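Local coordinates for protein E3 homolog (Yaba-like disease virus, PDB 1SFU) that probably blocks host antiviral responses to double-stranded RNA, and binds left-handed Z-form nucleic acid through the N-terminal Zalpha domain described here, at residues Ile13-Lys18 and Gln49-Leu53; Leu24-Thr30 and Pro67-Lys71. All blocks are in the same frame, centred on the assembly; numbering follows the deposited sequence.

Interaction 1: Ile13-Lys18 and Gln49-Leu53. With nucleotides of chain A.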
loop_
_atom_site.group_PDB
_atom_site.type_symbol
_atom_site.label_atom_id
_atom_site.label_comp_id
_atom_site.label_asym_id
_atom_site.label_seq_id
_atom_site.Cartn_x
_atom_site.Cartn_y
_atom_site.Cartn_z
ATOM N N ILE C 13 20.281 5.811 -1.237
ATOM C CA ILE C 13 19.661 4.641 -0.628
ATOM C C ILE C 13 19.713 3.546 -1.684
ATOM O O ILE C 13 20.118 2.415 -1.414
ATOM C CB ILE C 13 18.193 4.917 -0.265
ATOM C CG1 ILE C 13 18.060 6.326 0.324
ATOM C CG2 ILE C 13 17.709 3.873 0.733
ATOM C CD1 ILE C 13 16.624 6.795 0.489
ATOM N N PHE C 14 19.302 3.906 -2.894
ATOM C CA PHE C 14 19.316 2.989 -4.022
ATOM C C PHE C 14 20.717 2.385 -4.147
ATOM O O PHE C 14 20.873 1.174 -4.271
ATOM C CB PHE C 14 18.966 3.750 -5.301
ATOM C CG PHE C 14 19.012 2.910 -6.544
ATOM C CD1 PHE C 14 17.913 2.145 -6.929
ATOM C CD2 PHE C 14 20.161 2.878 -7.334
ATOM C CE1 PHE C 14 17.957 1.361 -8.085
ATOM C CE2 PHE C 14 20.213 2.100 -8.483
ATOM C CZ PHE C 14 19.107 1.340 -8.859
ATOM N N SER C 15 21.736 3.239 -4.106
ATOM C CA SER C 15 23.117 2.780 -4.218
ATOM C C SER C 15 23.515 1.857 -3.067
ATOM O O SER C 15 24.201 0.859 -3.274
ATOM C CB SER C 15 24.068 3.983 -4.278
ATOM O OG SER C 15 23.743 4.828 -5.373
ATOM N N LEU C 16 23.092 2.187 -1.850
ATOM C CA LEU C 16 23.431 1.350 -0.706
ATOM C C LEU C 16 22.787 -0.028 -0.843
ATOM O O LEU C 16 23.414 -1.047 -0.554
ATOM C CB LEU C 16 22.960 1.996 0.598
ATOM C CG LEU C 16 23.644 3.287 1.045
ATOM C CD1 LEU C 16 22.869 3.896 2.209
ATOM C CD2 LEU C 16 25.086 2.988 1.440
ATOM N N VAL C 17 21.533 -0.057 -1.284
ATOM C CA VAL C 17 20.832 -1.328 -1.435
ATOM C C VAL C 17 21.430 -2.175 -2.556
ATOM O O VAL C 17 21.603 -3.388 -2.406
ATOM C CB VAL C 17 19.324 -1.111 -1.723
ATOM C CG1 VAL C 17 18.617 -2.454 -1.842
ATOM C CG2 VAL C 17 18.701 -0.285 -0.623
ATOM N N LYS C 18 21.735 -1.542 -3.685
ATOM C CA LYS C 18 22.304 -2.276 -4.809
ATOM C C LYS C 18 23.629 -2.916 -4.405
ATOM O O LYS C 18 23.888 -4.088 -4.699
ATOM C CB LYS C 18 22.505 -1.343 -6.007
ATOM C CG LYS C 18 23.068 -2.037 -7.249
ATOM C CD LYS C 18 23.024 -1.106 -8.455
ATOM C CE LYS C 18 23.705 -1.721 -9.670
ATOM N NZ LYS C 18 23.647 -0.794 -10.847
ATOM N N GLN C 49 13.376 1.100 -3.104
ATOM C CA GLN C 49 14.550 0.852 -3.932
ATOM C C GLN C 49 14.625 -0.584 -4.461
ATOM O O GLN C 49 15.009 -0.810 -5.612
ATOM C CB GLN C 49 15.822 1.191 -3.153
ATOM C CG GLN C 49 15.878 2.644 -2.701
ATOM C CD GLN C 49 15.390 3.609 -3.777
ATOM O OE1 GLN C 49 15.856 3.581 -4.915
ATOM N NE2 GLN C 49 14.445 4.470 -3.414
ATOM N N LEU C 50 14.256 -1.550 -3.626
ATOM C CA LEU C 50 14.282 -2.948 -4.036
ATOM C C LEU C 50 13.416 -3.197 -5.263
ATOM O O LEU C 50 13.834 -3.893 -6.185
ATOM C CB LEU C 50 13.825 -3.854 -2.893
ATOM C CG LEU C 50 14.850 -4.148 -1.801
ATOM C CD1 LEU C 50 14.179 -4.908 -0.665
ATOM C CD2 LEU C 50 16.000 -4.959 -2.377
ATOM N N TYR C 51 12.214 -2.630 -5.289
ATOM C CA TYR C 51 11.349 -2.833 -6.445
ATOM C C TYR C 51 11.856 -2.085 -7.674
ATOM O O TYR C 51 11.667 -2.541 -8.794
ATOM C CB TYR C 51 9.899 -2.451 -6.120
ATOM C CG TYR C 51 9.227 -3.484 -5.241
ATOM C CD1 TYR C 51 9.176 -3.336 -3.854
ATOM C CD2 TYR C 51 8.699 -4.643 -5.798
ATOM C CE1 TYR C 51 8.611 -4.335 -3.041
ATOM C CE2 TYR C 51 8.137 -5.643 -5.007
ATOM C CZ TYR C 51 8.094 -5.488 -3.634
ATOM O OH TYR C 51 7.549 -6.498 -2.867
ATOM N N LYS C 52 12.506 -0.945 -7.465
ATOM C CA LYS C 52 13.068 -0.181 -8.581
ATOM C C LYS C 52 14.248 -0.984 -9.136
ATOM O O LYS C 52 14.453 -1.075 -10.347
ATOM C CB LYS C 52 13.558 1.192 -8.107
ATOM C CG LYS C 52 12.461 2.176 -7.709
ATOM C CD LYS C 52 13.064 3.407 -7.014
ATOM C CE LYS C 52 12.014 4.432 -6.603
ATOM N NZ LYS C 52 11.432 5.141 -7.777
ATOM N N LEU C 53 15.012 -1.582 -8.233
ATOM C CA LEU C 53 16.164 -2.376 -8.613
ATOM C C LEU C 53 15.731 -3.625 -9.384
ATOM O O LEU C 53 16.441 -4.086 -10.282
ATOM C CB LEU C 53 16.945 -2.765 -7.362
ATOM C CG LEU C 53 18.346 -3.343 -7.533
ATOM C CD1 LEU C 53 19.259 -2.333 -8.234
ATOM C CD2 LEU C 53 18.895 -3.691 -6.153
ATOM P P DG A 5 6.346 -0.386 1.973
ATOM O OP1 DG A 5 7.234 -1.362 2.642
ATOM O OP2 DG A 5 6.114 0.948 2.587
ATOM O "O5'" DG A 5 6.908 -0.164 0.502
ATOM C "C5'" DG A 5 6.181 0.641 -0.420
ATOM C "C4'" DG A 5 6.825 0.600 -1.787
ATOM O "O4'" DG A 5 6.853 -0.766 -2.253
ATOM C "C3'" DG A 5 6.048 1.381 -2.837
ATOM O "O3'" DG A 5 6.708 2.631 -3.051
ATOM C "C2'" DG A 5 6.282 0.585 -4.111
ATOM C "C1'" DG A 5 6.592 -0.829 -3.643
ATOM N N9 DG A 5 5.529 -1.810 -3.845
ATOM C C8 DG A 5 5.646 -3.015 -4.492
ATOM N N7 DG A 5 4.544 -3.716 -4.477
ATOM C C5 DG A 5 3.637 -2.923 -3.787
ATOM C C6 DG A 5 2.280 -3.170 -3.447
ATOM O O6 DG A 5 1.597 -4.179 -3.685
ATOM N N1 DG A 5 1.723 -2.098 -2.750
ATOM C C2 DG A 5 2.392 -0.946 -2.411
ATOM N N2 DG A 5 1.677 -0.034 -1.727
ATOM N N3 DG A 5 3.663 -0.709 -2.715
ATOM C C4 DG A 5 4.219 -1.734 -3.400
ATOM P P DC A 4 6.271 -5.999 0.619
ATOM O OP1 DC A 4 7.422 -6.171 -0.308
ATOM O OP2 DC A 4 6.514 -5.552 2.005
ATOM O "O5'" DC A 4 5.185 -5.033 -0.032
ATOM C "C5'" DC A 4 5.561 -3.829 -0.686
ATOM C "C4'" DC A 4 4.772 -2.666 -0.130
ATOM O "O4'" DC A 4 3.359 -2.839 -0.417
ATOM C "C3'" DC A 4 4.881 -2.484 1.386
ATOM O "O3'" DC A 4 4.929 -1.089 1.715
ATOM C "C2'" DC A 4 3.573 -3.055 1.902
ATOM C "C1'" DC A 4 2.614 -2.678 0.787
ATOM N N1 DC A 4 1.431 -3.547 0.714
ATOM C C2 DC A 4 0.235 -3.087 1.252
ATOM O O2 DC A 4 0.214 -1.962 1.764
ATOM N N3 DC A 4 -0.867 -3.877 1.205
ATOM C C4 DC A 4 -0.794 -5.088 0.647
ATOM N N4 DC A 4 -1.908 -5.845 0.625
ATOM C C5 DC A 4 0.419 -5.584 0.084
ATOM C C6 DC A 4 1.498 -4.786 0.139
#
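Gln49 of helix 43-55 lies across Phe14 of helix 11-22, where the two helices pass at -70° with the axes of these short segments 9.7 Å apart. The Gln49 side chain can be followed outward. Its CB sits 4.1 Å from Val17 CG2 and also reaches Phe14 CA. CG packs against the backbone of Phe14 and also lies by Ile13 CB. The chain then bends (chi2 -42°), and this brings the amide across Phe14, with OE1 leading. CD comes near Phe14 CA and CB. Gln49 OE1 ends 3.1 Å from Phe14 CB. It also lies near Phe14 CD1, at the edge of the ring and close to its plane. Ring and amide planes stand almost perpendicular. No hydrogen bond joins the two segments, so these are van der Waals contacts.

Farther along, the contact is apolar. Phe14 CG is anti to the backbone N (chi1 177°), and the far end of the ring meets Leu53, with Phe14 CZ 3.7 Å from Leu53 CD1. The same methyl touches the aliphatic part of Lys18, with Leu53 CD1 3.9 Å from Lys18 CG, while the lysine end leads away. On the buried side Val17 CG1 meets Leu50 CD2 at 3.7 Å, their side chains crossing at about a right angle. Leu50 also packs on Ala32 and Leu35 of helix 32-38.

Tyr51, on the same segment as Gln49, turns to the DNA instead. One ring face covers C8 of DG5 of chain A, which lies 3.3 Å above the ring plane. Tyr51 OH donates a 2.6 Å hydrogen bond to OP1 of DC4 of chain A, at the ring edge. Trp69 meets the Tyr51 ring edge-to-face. A recognition helix packed on the N-terminal helix and carrying this tyrosine is the hallmark of the Z-DNA-binding winged helix-turn-helix, the Zalpha fold.

Interaction 2: Leu24-Thr30 and Pro67-Lys71. With nucleotides of chain A.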
loop_
_atom_site.group_PDB
_atom_site.type_symbol
_atom_site.label_atom_id
_atom_site.label_comp_id
_atom_site.label_asym_id
_atom_site.label_seq_id
_atom_site.Cartn_x
_atom_site.Cartn_y
_atom_site.Cartn_z
ATOM N N LEU C 24 25.703 -10.444 -2.263
ATOM C CA LEU C 24 25.124 -11.748 -1.943
ATOM C C LEU C 24 25.648 -12.841 -2.861
ATOM O O LEU C 24 26.040 -12.577 -3.998
ATOM C CB LEU C 24 23.597 -11.713 -2.085
ATOM C CG LEU C 24 22.748 -10.779 -1.221
ATOM C CD1 LEU C 24 21.350 -10.691 -1.811
ATOM C CD2 LEU C 24 22.695 -11.284 0.202
ATOM N N ASN C 25 25.659 -14.072 -2.364
ATOM C CA ASN C 25 26.079 -15.194 -3.183
ATOM C C ASN C 25 24.839 -15.552 -3.985
ATOM O O ASN C 25 23.718 -15.445 -3.485
ATOM C CB ASN C 25 26.497 -16.380 -2.318
ATOM C CG ASN C 25 27.694 -16.070 -1.448
ATOM O OD1 ASN C 25 28.696 -15.537 -1.923
ATOM N ND2 ASN C 25 27.600 -16.408 -0.168
ATOM N N THR C 26 25.035 -15.967 -5.228
ATOM C CA THR C 26 23.921 -16.326 -6.095
ATOM C C THR C 26 22.889 -17.177 -5.367
ATOM O O THR C 26 21.683 -17.014 -5.554
ATOM C CB THR C 26 24.420 -17.107 -7.333
ATOM O OG1 THR C 26 25.239 -16.251 -8.139
ATOM C CG2 THR C 26 23.248 -17.613 -8.158
ATOM N N ASN C 27 23.377 -18.074 -4.522
ATOM C CA ASN C 27 22.512 -18.987 -3.791
ATOM C C ASN C 27 21.827 -18.403 -2.559
ATOM O O ASN C 27 20.907 -19.012 -2.018
ATOM C CB ASN C 27 23.316 -20.226 -3.391
ATOM C CG ASN C 27 22.452 -21.306 -2.785
ATOM O OD1 ASN C 27 21.394 -21.645 -3.321
ATOM N ND2 ASN C 27 22.900 -21.864 -1.666
ATOM N N ASP C 28 22.253 -17.226 -2.124
ATOM C CA ASP C 28 21.673 -16.621 -0.936
ATOM C C ASP C 28 20.600 -15.585 -1.259
ATOM O O ASP C 28 20.459 -15.165 -2.403
ATOM C CB ASP C 28 22.782 -15.990 -0.091
ATOM C CG ASP C 28 22.303 -15.596 1.292
ATOM O OD1 ASP C 28 21.473 -16.341 1.861
ATOM O OD2 ASP C 28 22.759 -14.554 1.814
ATOM N N TYR C 29 19.835 -15.193 -0.244
ATOM C CA TYR C 29 18.781 -14.193 -0.413
ATOM C C TYR C 29 18.662 -13.356 0.846
ATOM O O TYR C 29 19.176 -13.733 1.898
ATOM C CB TYR C 29 17.432 -14.863 -0.725
ATOM C CG TYR C 29 16.878 -15.766 0.364
ATOM C CD1 TYR C 29 16.201 -15.237 1.470
ATOM C CD2 TYR C 29 17.019 -17.153 0.284
ATOM C CE1 TYR C 29 15.676 -16.072 2.464
ATOM C CE2 TYR C 29 16.501 -17.994 1.273
ATOM C CZ TYR C 29 15.833 -17.446 2.356
ATOM O OH TYR C 29 15.315 -18.275 3.321
ATOM N N THR C 30 18.002 -12.212 0.737
ATOM C CA THR C 30 17.816 -11.352 1.900
ATOM C C THR C 30 16.381 -10.834 1.899
ATOM O O THR C 30 15.589 -11.214 1.035
ATOM C CB THR C 30 18.837 -10.171 1.901
ATOM O OG1 THR C 30 18.784 -9.491 3.162
ATOM C CG2 THR C 30 18.537 -9.190 0.793
ATOM N N PRO C 67 8.520 -11.129 1.181
ATOM C CA PRO C 67 9.266 -11.414 -0.050
ATOM C C PRO C 67 10.764 -11.589 0.180
ATOM O O PRO C 67 11.361 -10.909 1.012
ATOM C CB PRO C 67 8.965 -10.201 -0.926
ATOM C CG PRO C 67 7.565 -9.802 -0.468
ATOM C CD PRO C 67 7.681 -9.926 1.030
ATOM N N LYS C 68 11.359 -12.518 -0.559
ATOM C CA LYS C 68 12.791 -12.776 -0.479
ATOM C C LYS C 68 13.425 -12.143 -1.713
ATOM O O LYS C 68 12.854 -12.179 -2.802
ATOM C CB LYS C 68 13.052 -14.283 -0.442
ATOM C CG LYS C 68 12.525 -14.937 0.830
ATOM C CD LYS C 68 12.498 -16.464 0.750
ATOM C CE LYS C 68 11.894 -17.051 2.027
ATOM N NZ LYS C 68 11.535 -18.494 1.933
ATOM N N TRP C 69 14.596 -11.550 -1.541
ATOM C CA TRP C 69 15.270 -10.892 -2.645
ATOM C C TRP C 69 16.608 -11.541 -2.993
ATOM O O TRP C 69 17.500 -11.656 -2.138
ATOM C CB TRP C 69 15.456 -9.409 -2.305
ATOM C CG TRP C 69 14.146 -8.704 -2.083
ATOM C CD1 TRP C 69 13.391 -8.711 -0.945
ATOM C CD2 TRP C 69 13.413 -7.935 -3.046
ATOM N NE1 TRP C 69 12.230 -7.993 -1.140
ATOM C CE2 TRP C 69 12.219 -7.509 -2.422
ATOM C CE3 TRP C 69 13.648 -7.567 -4.378
ATOM C CZ2 TRP C 69 11.259 -6.732 -3.085
ATOM C CZ3 TRP C 69 12.694 -6.790 -5.040
ATOM C CH2 TRP C 69 11.516 -6.383 -4.391
ATOM N N PHE C 70 16.721 -11.967 -4.252
ATOM C CA PHE C 70 17.921 -12.625 -4.779
ATOM C C PHE C 70 18.667 -11.741 -5.775
ATOM O O PHE C 70 18.057 -10.950 -6.501
ATOM C CB PHE C 70 17.561 -13.915 -5.535
ATOM C CG PHE C 70 16.905 -14.967 -4.698
ATOM C CD1 PHE C 70 15.584 -14.827 -4.279
ATOM C CD2 PHE C 70 17.600 -16.125 -4.349
ATOM C CE1 PHE C 70 14.962 -15.824 -3.525
ATOM C CE2 PHE C 70 16.984 -17.129 -3.593
ATOM C CZ PHE C 70 15.664 -16.975 -3.183
ATOM N N LYS C 71 19.986 -11.892 -5.818
ATOM C CA LYS C 71 20.796 -11.150 -6.774
ATOM C C LYS C 71 20.549 -11.844 -8.114
ATOM O O LYS C 71 20.427 -13.062 -8.156
ATOM C CB LYS C 71 22.280 -11.252 -6.414
ATOM C CG LYS C 71 23.204 -10.648 -7.459
ATOM C CD LYS C 71 24.675 -10.747 -7.059
ATOM C CE LYS C 71 25.119 -12.194 -6.899
ATOM N NZ LYS C 71 26.570 -12.296 -6.578
ATOM P P DG A 3 5.382 -8.323 6.503
ATOM O OP1 DG A 3 5.694 -9.545 7.286
ATOM O OP2 DG A 3 6.306 -7.171 6.525
ATOM O "O5'" DG A 3 5.115 -8.788 5.004
ATOM C "C5'" DG A 3 5.014 -7.824 3.963
ATOM C "C4'" DG A 3 4.692 -8.497 2.651
ATOM O "O4'" DG A 3 3.524 -9.319 2.823
ATOM C "C3'" DG A 3 4.346 -7.511 1.548
ATOM O "O3'" DG A 3 5.499 -7.402 0.706
ATOM C "C2'" DG A 3 3.301 -8.246 0.725
ATOM C "C1'" DG A 3 2.699 -9.274 1.675
ATOM N N9 DG A 3 1.331 -9.024 2.130
ATOM C C8 DG A 3 0.260 -9.875 1.988
ATOM N N7 DG A 3 -0.839 -9.410 2.517
ATOM C C5 DG A 3 -0.477 -8.175 3.038
ATOM C C6 DG A 3 -1.253 -7.217 3.737
ATOM O O6 DG A 3 -2.451 -7.278 4.041
ATOM N N1 DG A 3 -0.498 -6.102 4.090
ATOM C C2 DG A 3 0.832 -5.933 3.805
ATOM N N2 DG A 3 1.382 -4.782 4.225
ATOM N N3 DG A 3 1.573 -6.825 3.153
ATOM C C4 DG A 3 0.857 -7.913 2.801
HETATM O O HOH W 1 21.439 -13.859 -4.424
#
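Thr30 pairs with Trp69 where a short edge strand joins the antiparallel sheet of the winged helix-turn-helix fold. The hydrogen-bonded pair has two backbone bonds. Trp69 N donates to Thr30 O at 2.8 Å, and Thr30 N donates to Trp69 O at 3.0 Å. The Trp69 ring leads away from residues 24-30, toward Leu50 and Gln54 of helix 43-55.

The tight part lies on the face that carries Tyr29 and Phe70. Tyr29 CB sits almost centrally over the Phe70 ring, 3.6 Å from its centroid and 8° off the normal, a clear CH-pi contact. The two rings themselves meet obliquely, their planes 44° apart. Lys68 runs extended over one face of the Tyr29 ring, with Lys68 CD 3.6 Å from Tyr29 CE1. Tyr29 is thus flanked by an aromatic ring and an aliphatic chain, although the residue itself remains exposed. Pro67, at the start of the second segment, packs against the sugar of DG3 of chain A.

The other end is looser in its side-chain packing and more exposed: Asn25, Thr26 and Asn27 lie at the surface, and few side chains meet there. Asn25 to Asp28 form a type I beta turn, closed by Asp28 N to Asn25 O. One water links this turn to the strand. It accepts from Lys71 N at 2.8 Å and lies within hydrogen-bonding distance of Asn25 O and Asp28 O. Lys71 leaves its strand extended and then bends at chi3 (61°). The bend carries Lys71 NZ to Leu24 O, where a short 2.6 Å hydrogen bond arrives nearly in line with the carbonyl.

Interactions 1 and 2 have centres about 14 Å apart in one Zalpha domain. Their segments alternate along the chain, 13-18, 24-30, 49-53 and 67-71. Helix 11-22 leads into strand 29-30, while strand 68-71 follows helix 43-55 by way of strand 59-62. Interaction 1 joins two helices of the core, and interaction 2 adds strand 29-30 as the third, edge strand beside the hairpin 59-62/68-71. They meet where Leu50 and Tyr51 touch Trp69, and Pro67 also packs on Tyr51. The recognition helix and the wing thus bring Tyr51 and Pro67 to the same DNA strand, on neighbouring nucleotides of chain A.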